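Local coordinates for periplasmic branched-chain amino acid-binding protein (Burkholderia mallei, PDB 3I09) that probably captures a small carboxylate or amino acid ligand in the periplasm for an ABC transporter, and here holds acetoacetic acid between its two lobes, at residues Ala92-Asp106 with Thr114-Ala126. Numbering follows the deposited sequence.
Sequences AEKKKVYINIGAGAD and TPYTVHYAYDTMA. With AAE (acetoacetic acid), chain C.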
# COMPACT_ATOMS: atom_id res chain seq x y z
N ALA A 92 6.82 8.60 -16.35
CA ALA A 92 6.35 9.92 -16.80
C ALA A 92 7.15 10.39 -18.01
O ALA A 92 6.59 10.90 -19.00
CB ALA A 92 6.44 10.94 -15.67
N GLU A 93 8.46 10.20 -17.96
CA GLU A 93 9.35 10.60 -19.06
C GLU A 93 9.03 9.84 -20.36
O GLU A 93 9.06 10.40 -21.44
CB GLU A 93 10.80 10.29 -18.68
CG GLU A 93 11.42 11.25 -17.70
CD GLU A 93 12.73 10.73 -17.04
OE1 GLU A 93 13.24 9.64 -17.41
OE2 GLU A 93 13.22 11.45 -16.13
N LYS A 94 8.79 8.53 -20.25
CA LYS A 94 8.54 7.69 -21.42
C LYS A 94 7.06 7.64 -21.82
O LYS A 94 6.72 7.01 -22.84
CB LYS A 94 9.03 6.26 -21.17
CG LYS A 94 10.53 6.13 -20.81
CD LYS A 94 11.41 6.76 -21.80
CE LYS A 94 12.90 6.56 -21.45
NZ LYS A 94 13.50 5.77 -22.49
N LYS A 95 6.21 8.28 -21.03
CA LYS A 95 4.75 8.32 -21.28
C LYS A 95 4.16 6.90 -21.32
O LYS A 95 3.59 6.45 -22.33
CB LYS A 95 4.45 9.12 -22.54
CG LYS A 95 4.96 10.57 -22.43
CD LYS A 95 4.58 11.44 -23.65
CE LYS A 95 4.55 12.93 -23.24
NZ LYS A 95 3.87 13.81 -24.26
N LYS A 96 4.40 6.16 -20.25
CA LYS A 96 3.92 4.79 -20.14
C LYS A 96 3.04 4.66 -18.92
O LYS A 96 3.32 5.25 -17.89
CB LYS A 96 5.05 3.79 -19.99
CG LYS A 96 6.03 3.77 -21.14
CD LYS A 96 5.39 3.30 -22.43
CE LYS A 96 6.45 3.29 -23.54
NZ LYS A 96 5.87 3.19 -24.89
N VAL A 97 1.98 3.87 -19.05
CA VAL A 97 1.05 3.68 -17.95
C VAL A 97 1.68 2.94 -16.75
O VAL A 97 2.27 1.85 -16.89
CB VAL A 97 -0.24 2.91 -18.41
CG1 VAL A 97 -1.22 2.68 -17.21
CG2 VAL A 97 -0.92 3.68 -19.59
N TYR A 98 1.56 3.56 -15.59
CA TYR A 98 2.19 3.10 -14.38
C TYR A 98 1.13 3.04 -13.26
O TYR A 98 0.58 4.08 -12.85
CB TYR A 98 3.33 4.05 -14.00
CG TYR A 98 4.00 3.78 -12.65
CD1 TYR A 98 4.42 2.50 -12.27
CD2 TYR A 98 4.26 4.82 -11.78
CE1 TYR A 98 5.06 2.28 -11.06
CE2 TYR A 98 4.89 4.63 -10.57
CZ TYR A 98 5.29 3.37 -10.21
OH TYR A 98 5.89 3.21 -8.99
N ILE A 99 0.88 1.83 -12.76
CA ILE A 99 -0.04 1.67 -11.66
C ILE A 99 0.73 1.15 -10.47
O ILE A 99 1.35 0.07 -10.52
CB ILE A 99 -1.18 0.73 -12.01
CG1 ILE A 99 -1.90 1.25 -13.24
CG2 ILE A 99 -2.14 0.64 -10.82
CD1 ILE A 99 -3.05 0.34 -13.71
N ASN A 100 0.77 1.95 -9.41
CA ASN A 100 1.44 1.54 -8.18
C ASN A 100 0.46 1.04 -7.12
O ASN A 100 -0.52 1.71 -6.79
CB ASN A 100 2.28 2.64 -7.60
CG ASN A 100 3.16 2.10 -6.47
OD1 ASN A 100 2.66 1.82 -5.39
ND2 ASN A 100 4.46 1.88 -6.76
N ILE A 101 0.72 -0.18 -6.63
CA ILE A 101 -0.09 -0.78 -5.58
C ILE A 101 0.64 -0.81 -4.22
O ILE A 101 0.10 -0.35 -3.19
CB ILE A 101 -0.49 -2.25 -5.92
CG1 ILE A 101 -1.59 -2.28 -7.00
CG2 ILE A 101 -0.99 -2.98 -4.68
CD1 ILE A 101 -1.24 -1.72 -8.26
N GLY A 102 1.85 -1.36 -4.20
CA GLY A 102 2.44 -1.71 -2.93
C GLY A 102 2.99 -0.56 -2.09
O GLY A 102 3.10 -0.70 -0.87
N ALA A 103 3.31 0.56 -2.74
CA ALA A 103 3.96 1.68 -2.09
C ALA A 103 2.93 2.68 -1.59
O ALA A 103 1.86 2.82 -2.16
CB ALA A 103 4.96 2.37 -3.04
N GLY A 104 3.26 3.34 -0.49
CA GLY A 104 2.35 4.26 0.13
C GLY A 104 2.53 5.74 -0.02
O GLY A 104 1.58 6.47 0.19
N ALA A 105 3.73 6.22 -0.32
CA ALA A 105 3.97 7.65 -0.21
C ALA A 105 2.97 8.47 -1.03
O ALA A 105 2.86 8.28 -2.26
CB ALA A 105 5.40 8.03 -0.62
N ASP A 106 2.29 9.41 -0.37
CA ASP A 106 1.33 10.28 -1.08
C ASP A 106 1.99 11.25 -2.07
O ASP A 106 1.30 11.89 -2.86
CB ASP A 106 0.38 11.00 -0.11
CG ASP A 106 1.03 12.12 0.69
OD1 ASP A 106 2.26 12.15 0.86
OD2 ASP A 106 0.26 12.96 1.23
N THR A 114 1.90 12.69 -11.91
CA THR A 114 2.13 12.66 -13.35
C THR A 114 0.80 12.30 -14.02
O THR A 114 -0.08 11.76 -13.38
CB THR A 114 3.24 11.65 -13.80
OG1 THR A 114 2.68 10.43 -14.24
CG2 THR A 114 4.28 11.35 -12.66
N PRO A 115 0.69 12.57 -15.31
CA PRO A 115 -0.46 12.18 -16.08
C PRO A 115 -0.54 10.71 -16.43
O PRO A 115 -1.54 10.30 -16.99
CB PRO A 115 -0.30 12.97 -17.38
CG PRO A 115 0.80 13.90 -17.17
CD PRO A 115 1.67 13.27 -16.15
N TYR A 116 0.49 9.94 -16.06
CA TYR A 116 0.58 8.52 -16.38
C TYR A 116 0.57 7.60 -15.17
O TYR A 116 0.83 6.40 -15.32
CB TYR A 116 1.85 8.27 -17.23
CG TYR A 116 1.78 9.04 -18.53
CD1 TYR A 116 1.04 8.55 -19.60
CD2 TYR A 116 2.34 10.29 -18.65
CE1 TYR A 116 0.91 9.27 -20.78
CE2 TYR A 116 2.22 11.02 -19.83
CZ TYR A 116 1.50 10.51 -20.87
OH TYR A 116 1.37 11.23 -22.04
N THR A 117 0.27 8.15 -13.98
CA THR A 117 0.40 7.43 -12.72
C THR A 117 -0.96 7.16 -12.10
O THR A 117 -1.80 8.06 -12.06
CB THR A 117 1.24 8.25 -11.76
OG1 THR A 117 2.53 8.49 -12.37
CG2 THR A 117 1.38 7.53 -10.37
N VAL A 118 -1.16 5.94 -11.63
CA VAL A 118 -2.31 5.61 -10.84
C VAL A 118 -1.80 5.06 -9.51
O VAL A 118 -0.95 4.17 -9.51
CB VAL A 118 -3.18 4.55 -11.54
CG1 VAL A 118 -4.37 4.13 -10.65
CG2 VAL A 118 -3.65 5.10 -12.89
N HIS A 119 -2.35 5.57 -8.40
CA HIS A 119 -2.01 5.07 -7.07
C HIS A 119 -3.24 4.33 -6.57
O HIS A 119 -4.27 4.92 -6.25
CB HIS A 119 -1.56 6.21 -6.14
CG HIS A 119 -0.69 5.74 -4.99
ND1 HIS A 119 -0.28 6.59 -3.98
CD2 HIS A 119 -0.08 4.56 -4.74
CE1 HIS A 119 0.47 5.92 -3.12
NE2 HIS A 119 0.62 4.69 -3.56
N TYR A 120 -3.15 3.00 -6.57
CA TYR A 120 -4.33 2.18 -6.62
C TYR A 120 -4.95 1.75 -5.29
O TYR A 120 -6.19 1.69 -5.19
CB TYR A 120 -4.09 0.93 -7.48
CG TYR A 120 -5.35 0.25 -7.98
CD1 TYR A 120 -5.94 0.63 -9.19
CD2 TYR A 120 -5.90 -0.87 -7.31
CE1 TYR A 120 -7.06 -0.03 -9.69
CE2 TYR A 120 -7.04 -1.53 -7.79
CZ TYR A 120 -7.60 -1.11 -9.00
OH TYR A 120 -8.73 -1.72 -9.51
N ALA A 121 -4.11 1.40 -4.31
CA ALA A 121 -4.59 0.68 -3.11
C ALA A 121 -4.76 1.49 -1.83
O ALA A 121 -5.77 1.35 -1.12
CB ALA A 121 -3.73 -0.54 -2.84
N TYR A 122 -3.76 2.29 -1.51
CA TYR A 122 -3.73 3.08 -0.27
C TYR A 122 -2.66 4.15 -0.43
O TYR A 122 -1.85 4.07 -1.34
CB TYR A 122 -3.41 2.23 0.96
CG TYR A 122 -1.98 1.81 1.04
CD1 TYR A 122 -1.46 0.88 0.15
CD2 TYR A 122 -1.09 2.45 1.91
CE1 TYR A 122 -0.09 0.53 0.19
CE2 TYR A 122 0.26 2.07 1.98
CZ TYR A 122 0.76 1.14 1.11
OH TYR A 122 2.10 0.80 1.17
N ASP A 123 -2.65 5.14 0.44
CA ASP A 123 -1.48 6.02 0.56
C ASP A 123 -1.33 6.50 1.98
O ASP A 123 -2.15 6.22 2.86
CB ASP A 123 -1.45 7.19 -0.47
CG ASP A 123 -2.53 8.23 -0.27
OD1 ASP A 123 -2.95 8.47 0.88
OD2 ASP A 123 -2.95 8.81 -1.31
N THR A 124 -0.24 7.21 2.22
CA THR A 124 0.06 7.67 3.58
C THR A 124 -0.89 8.73 4.12
O THR A 124 -1.05 8.84 5.34
CB THR A 124 1.50 8.20 3.65
OG1 THR A 124 1.70 9.17 2.62
CG2 THR A 124 2.47 7.06 3.45
N MSE A 125 -1.54 9.50 3.26
CA MSE A 125 -2.59 10.42 3.73
C MSE A 125 -3.79 9.62 4.30
O MSE A 125 -4.29 9.96 5.35
CB MSE A 125 -3.01 11.35 2.60
CG MSE A 125 -4.12 12.26 2.93
SE MSE A 125 -3.48 13.56 4.27
CE MSE A 125 -2.52 14.71 3.06
N ALA A 126 -4.25 8.58 3.60
CA ALA A 126 -5.35 7.76 4.10
C ALA A 126 -4.98 7.07 5.41
O ALA A 126 -5.83 7.00 6.30
CB ALA A 126 -5.79 6.71 3.07
O1 AAE C . 5.67 2.59 0.58
C2 AAE C . 6.39 1.81 1.24
O3 AAE C . 7.64 1.85 1.19
C4 AAE C . 5.71 0.83 2.17
C5 AAE C . 5.47 -0.49 1.50
O8 AAE C . 5.59 -0.62 0.26
C9 AAE C . 4.92 -1.57 2.38
O HOH W 1 1.04 13.08 -24.94
O HOH W 2 -1.33 2.01 -3.26
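The shortest polar bond between 92-106 and 114-126 runs from His119 NE2 to Ala103 O, 2.6 Å long and nearly straight at the hydrogen (171°). The acceptor lies in the plane of the imidazole, yet the nitrogen stands above the carbonyl plane rather than on a lone pair. With CG anti to the backbone N (chi1 -157°), His119 lies alongside Asn100, and its ring edge also faces Asn100 O and Gly104 O; Tyr122 O lies over one ring face, displaced toward its rim. Asn100 OD1 accepts from Ala103 N at 3.0 Å, an Asx motif, so a side chain from each strand bonds to the loop that follows strand 97-100.

Tyr122 holds the same loop from further along. Its OH donates to Gly102 O, 2.7 Å away at the edge of the phenol ring, while CE2 presses on Gly104 CA at 3.5 Å. Gly104 N, in the same loop, donates to O1 of acetoacetic acid at 2.7 Å, nearly straight. Beyond, Gly104 O accepts from Thr124 N, and Thr124 OG1, which also bonds Asn159, receives Asp106 N at 3.1 Å. Asp123 N-caps the helix that begins here through Ala126 N.

Upstream, strands 97-100 and 117-119 run parallel, joined by four backbone bonds, Tyr98 N to Tyr116 O, Val118 N to Tyr98 O, Asn100 N to Val118 O and Tyr120 N to Asn100 O. Ile99 CG1 lies beside Val118 CB on one face; Tyr98 and Thr117 lie side by side on the other. At the far end Lys95, C-prime residue of a Schellman motif, sets its CA 3.8 Å above the centre of the Tyr116 ring, a CH-pi contact; the phenol OH reaches Asp303.

The outermost strand 117-119 and its inner neighbour 97-100, parallel and with the loops after them lining the pocket, fit the Rossmann-like lobe of a type I periplasmic binding protein.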